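Local coordinates for DNA excision repair protein ERCC-6-like (PDB 5JNO) that translocates along DNA at the expense of ATP and senses tension on catenated DNA during anaphase, this piece being its N-terminal TPR region, at residues A9-Y12 against L13-K17; L34-L37 against A38-I41. All coordinates share one frame; numbering follows the deposited sequence.

Contact 1. Residues A9-Y12 against L13-K17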
# COMPACT_ATOMS: atom_id res chain seq x y z
N ALA B 9 -5.53 7.24 0.54
CA ALA B 9 -5.43 5.85 0.14
C ALA B 9 -6.57 5.48 -0.77
O ALA B 9 -6.36 4.79 -1.78
CB ALA B 9 -5.40 4.92 1.34
N ALA B 10 -7.77 5.94 -0.41
CA ALA B 10 -8.97 5.59 -1.18
C ALA B 10 -8.87 6.11 -2.62
O ALA B 10 -9.18 5.38 -3.55
CB ALA B 10 -10.23 6.10 -0.49
N HIS B 11 -8.43 7.35 -2.77
CA HIS B 11 -8.23 7.97 -4.08
C HIS B 11 -7.12 7.27 -4.86
O HIS B 11 -7.31 6.95 -6.04
CB HIS B 11 -7.89 9.45 -3.93
CG HIS B 11 -9.07 10.30 -3.60
ND1 HIS B 11 -10.20 10.31 -4.39
CD2 HIS B 11 -9.29 11.17 -2.60
CE1 HIS B 11 -11.08 11.15 -3.87
NE2 HIS B 11 -10.56 11.67 -2.77
N TYR B 12 -5.99 7.02 -4.20
CA TYR B 12 -4.90 6.24 -4.78
C TYR B 12 -5.40 4.91 -5.33
O TYR B 12 -5.18 4.59 -6.52
CB TYR B 12 -3.77 6.03 -3.81
CG TYR B 12 -2.70 5.10 -4.33
CD1 TYR B 12 -1.65 5.58 -5.13
CD2 TYR B 12 -2.74 3.74 -4.04
CE1 TYR B 12 -0.67 4.72 -5.63
CE2 TYR B 12 -1.77 2.87 -4.55
CZ TYR B 12 -0.74 3.37 -5.35
OH TYR B 12 0.21 2.51 -5.84
N LEU B 13 -6.10 4.16 -4.49
CA LEU B 13 -6.57 2.84 -4.88
C LEU B 13 -7.62 2.86 -6.01
O LEU B 13 -7.63 1.97 -6.85
CB LEU B 13 -7.09 2.05 -3.68
CG LEU B 13 -6.02 1.62 -2.65
CD1 LEU B 13 -6.65 1.30 -1.29
CD2 LEU B 13 -5.24 0.41 -3.12
N ARG B 14 -8.52 3.83 -6.02
CA ARG B 14 -9.54 3.91 -7.06
C ARG B 14 -8.84 4.26 -8.39
O ARG B 14 -9.14 3.66 -9.41
CB ARG B 14 -10.62 4.94 -6.68
CG ARG B 14 -11.69 5.27 -7.73
CD ARG B 14 -12.61 6.41 -7.26
NE ARG B 14 -13.37 6.05 -6.04
CZ ARG B 14 -13.16 6.49 -4.79
NH1 ARG B 14 -12.21 7.39 -4.48
NH2 ARG B 14 -13.95 6.03 -3.79
N TYR B 15 -7.89 5.20 -8.34
CA TYR B 15 -7.10 5.60 -9.51
C TYR B 15 -6.37 4.44 -10.14
O TYR B 15 -6.45 4.26 -11.35
CB TYR B 15 -6.11 6.73 -9.19
CG TYR B 15 -6.76 8.06 -8.87
CD1 TYR B 15 -7.98 8.44 -9.45
CD2 TYR B 15 -6.14 8.96 -8.00
CE1 TYR B 15 -8.56 9.67 -9.17
CE2 TYR B 15 -6.73 10.17 -7.68
CZ TYR B 15 -7.93 10.52 -8.27
OH TYR B 15 -8.48 11.74 -7.99
N VAL B 16 -5.69 3.63 -9.34
CA VAL B 16 -4.99 2.45 -9.87
C VAL B 16 -5.98 1.44 -10.43
O VAL B 16 -5.73 0.90 -11.50
CB VAL B 16 -4.08 1.77 -8.81
CG1 VAL B 16 -3.53 0.42 -9.28
CG2 VAL B 16 -2.93 2.70 -8.47
N LYS B 17 -7.07 1.17 -9.72
CA LYS B 17 -8.06 0.23 -10.23
C LYS B 17 -8.55 0.66 -11.64
O LYS B 17 -8.64 -0.17 -12.54
CB LYS B 17 -9.26 0.12 -9.30
CG LYS B 17 -10.26 -0.96 -9.72
CD LYS B 17 -11.60 -0.82 -9.00
CE LYS B 17 -12.51 -2.04 -9.21
NZ LYS B 17 -12.35 -3.09 -8.15
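Y12 and V16, one helical turn apart in helix 6-25, meet through a CH-pi contact: methyl CG2 of V16 sits over one face of the phenol ring, displaced toward its rim, 4.1 Å from the ring centroid. The ring reaches this place because its CG stands anti to the backbone N (chi1 173°). Beneath the side chains, four backbone carbonyls each receive an amide four residues on. L13 N donates to A9 O at 2.8 Å and Y15 N to H11 O at 2.9 Å, both nearly straight, while R14 N to A10 O (3.0 Å) is more bent, at 153°. H11 O also lies under a face of the Y15 ring, with CD2 of Y15 3.0 Å away. H11 and R14 run alongside each other, ND1 of the imidazole facing NH1 at the guanidinium edge at 3.5 Å, their planes 67° apart. The OH of the buried Y12 is satisfied by N44 OD1 and by a polar side chain of the other protein chain. With each carbonyl engaged by a helix amide, the turn is apolar around Y12 and V16, while H11 and R14 form a polar flank, R14 NH2 making a weak, long ion pair with an acidic side chain of the other protein chain.

Contact 2. Residues L34-L37 against A38-I41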
# COMPACT_ATOMS: atom_id res chain seq x y z
N LEU B 34 -4.72 8.70 -15.10
CA LEU B 34 -5.04 8.10 -13.79
C LEU B 34 -3.82 7.59 -13.01
O LEU B 34 -3.65 7.94 -11.82
CB LEU B 34 -6.07 6.98 -13.94
CG LEU B 34 -7.45 7.43 -14.40
CD1 LEU B 34 -8.29 6.21 -14.76
CD2 LEU B 34 -8.16 8.26 -13.34
N PHE B 35 -2.95 6.81 -13.65
CA PHE B 35 -1.67 6.46 -13.03
C PHE B 35 -0.90 7.68 -12.53
O PHE B 35 -0.26 7.61 -11.50
CB PHE B 35 -0.77 5.63 -13.94
CG PHE B 35 -1.20 4.19 -14.08
CD1 PHE B 35 -1.38 3.37 -12.95
CD2 PHE B 35 -1.37 3.61 -15.35
CE1 PHE B 35 -1.76 2.03 -13.09
CE2 PHE B 35 -1.75 2.27 -15.49
CZ PHE B 35 -1.95 1.48 -14.37
N ASN B 36 -0.96 8.81 -13.24
CA ASN B 36 -0.27 10.01 -12.76
C ASN B 36 -0.87 10.64 -11.54
O ASN B 36 -0.14 11.16 -10.71
CB ASN B 36 -0.18 11.06 -13.87
CG ASN B 36 1.03 10.84 -14.73
OD1 ASN B 36 2.16 11.03 -14.28
ND2 ASN B 36 0.81 10.40 -15.96
N LEU B 37 -2.19 10.64 -11.46
CA LEU B 37 -2.90 11.12 -10.27
C LEU B 37 -2.58 10.23 -9.04
O LEU B 37 -2.42 10.74 -7.93
CB LEU B 37 -4.41 11.18 -10.52
CG LEU B 37 -4.84 12.21 -11.57
CD1 LEU B 37 -6.28 11.98 -11.98
CD2 LEU B 37 -4.63 13.62 -11.06
N ALA B 38 -2.46 8.92 -9.27
CA ALA B 38 -1.96 7.98 -8.27
C ALA B 38 -0.51 8.27 -7.82
O ALA B 38 -0.22 8.34 -6.62
CB ALA B 38 -2.08 6.56 -8.78
N LYS B 39 0.38 8.45 -8.78
CA LYS B 39 1.77 8.79 -8.51
C LYS B 39 1.89 10.04 -7.64
O LYS B 39 2.83 10.16 -6.83
CB LYS B 39 2.56 9.00 -9.82
CG LYS B 39 3.97 9.56 -9.63
CD LYS B 39 4.83 9.45 -10.89
CE LYS B 39 4.34 10.37 -12.02
NZ LYS B 39 4.15 11.80 -11.63
N ASP B 40 0.97 10.98 -7.83
CA ASP B 40 0.99 12.24 -7.09
C ASP B 40 0.62 12.07 -5.63
O ASP B 40 1.00 12.90 -4.82
CB ASP B 40 0.01 13.24 -7.67
CG ASP B 40 0.42 13.77 -9.04
OD1 ASP B 40 1.55 13.53 -9.56
OD2 ASP B 40 -0.46 14.45 -9.60
N ILE B 41 -0.16 11.04 -5.32
CA ILE B 41 -0.51 10.72 -3.94
C ILE B 41 0.55 9.82 -3.31
O ILE B 41 1.01 10.10 -2.20
CB ILE B 41 -1.90 10.03 -3.85
CG1 ILE B 41 -2.98 10.94 -4.44
CG2 ILE B 41 -2.22 9.63 -2.41
CD1 ILE B 41 -4.31 10.28 -4.67
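Along L34-I41 the backbone bonds weaken toward the C-terminal side, from A38 N to L34 O, nearly straight at 168°, through D40 N to N36 O, bent to 139°, to a weak 3.5 Å bond of I41 N to L37 O, beside which I41 N also donates to A38 O at 3.0 Å, an i to i+3 bond of the 3-10 type.

The side chains arrange themselves on different sides of the helix. N36 and K39 lie side by side and point the same way, and the lysine, bent at both chi3 and chi4, brings its CE to 3.2 Å from N36 OD1. The other end of the amide is held one turn back, where ND2 of N36 donates to F32 O. K39 NZ also forms a long salt bridge with D40 OD1, at 3.7 Å. The D40 carboxylate folds back over its own turn, CG anti to the carbonyl carbon (chi1 -69°), which puts OD1 3.1 Å from N36 O. Two acceptors so close would be expected to repel, and the nearby ammonium may soften this. I41 lays CG1 against L37 O, and the methyl of A38 rests beside F35 O. Away from this polar edge, L34 and F35 turn to A19 of helix 6-25, and I41 touches Q8. Such a division, apolar residues facing the partner helix, with polar and charged ones (N36, K39, D40) along the flank, fits the second helix of a TPR helical hairpin, here within TPR 1.

Overall arrangement
Contacts 1 and 2 sit on successive helices, 6-25 and 28-41, their centres about 9 Å apart, and each illustrates how a turn of helix divides its side chains between a packed and a polar side. They touch directly: Y12 CD1 comes within 3.4 Å of A38 O, and H11 CB within 3.7 Å of I41 CD1. Both are partly buried, but contact 1 also meets the other protein chain, which contact 2 does not. Their chemistry differs in detail. Contact 1 pairs H11 with R14 on its polar side and has regular backbone bonds; contact 2, nearer the centre of the chain, has the long K39-D40 salt bridge and backbone bonds that grow longer and more bent toward I41.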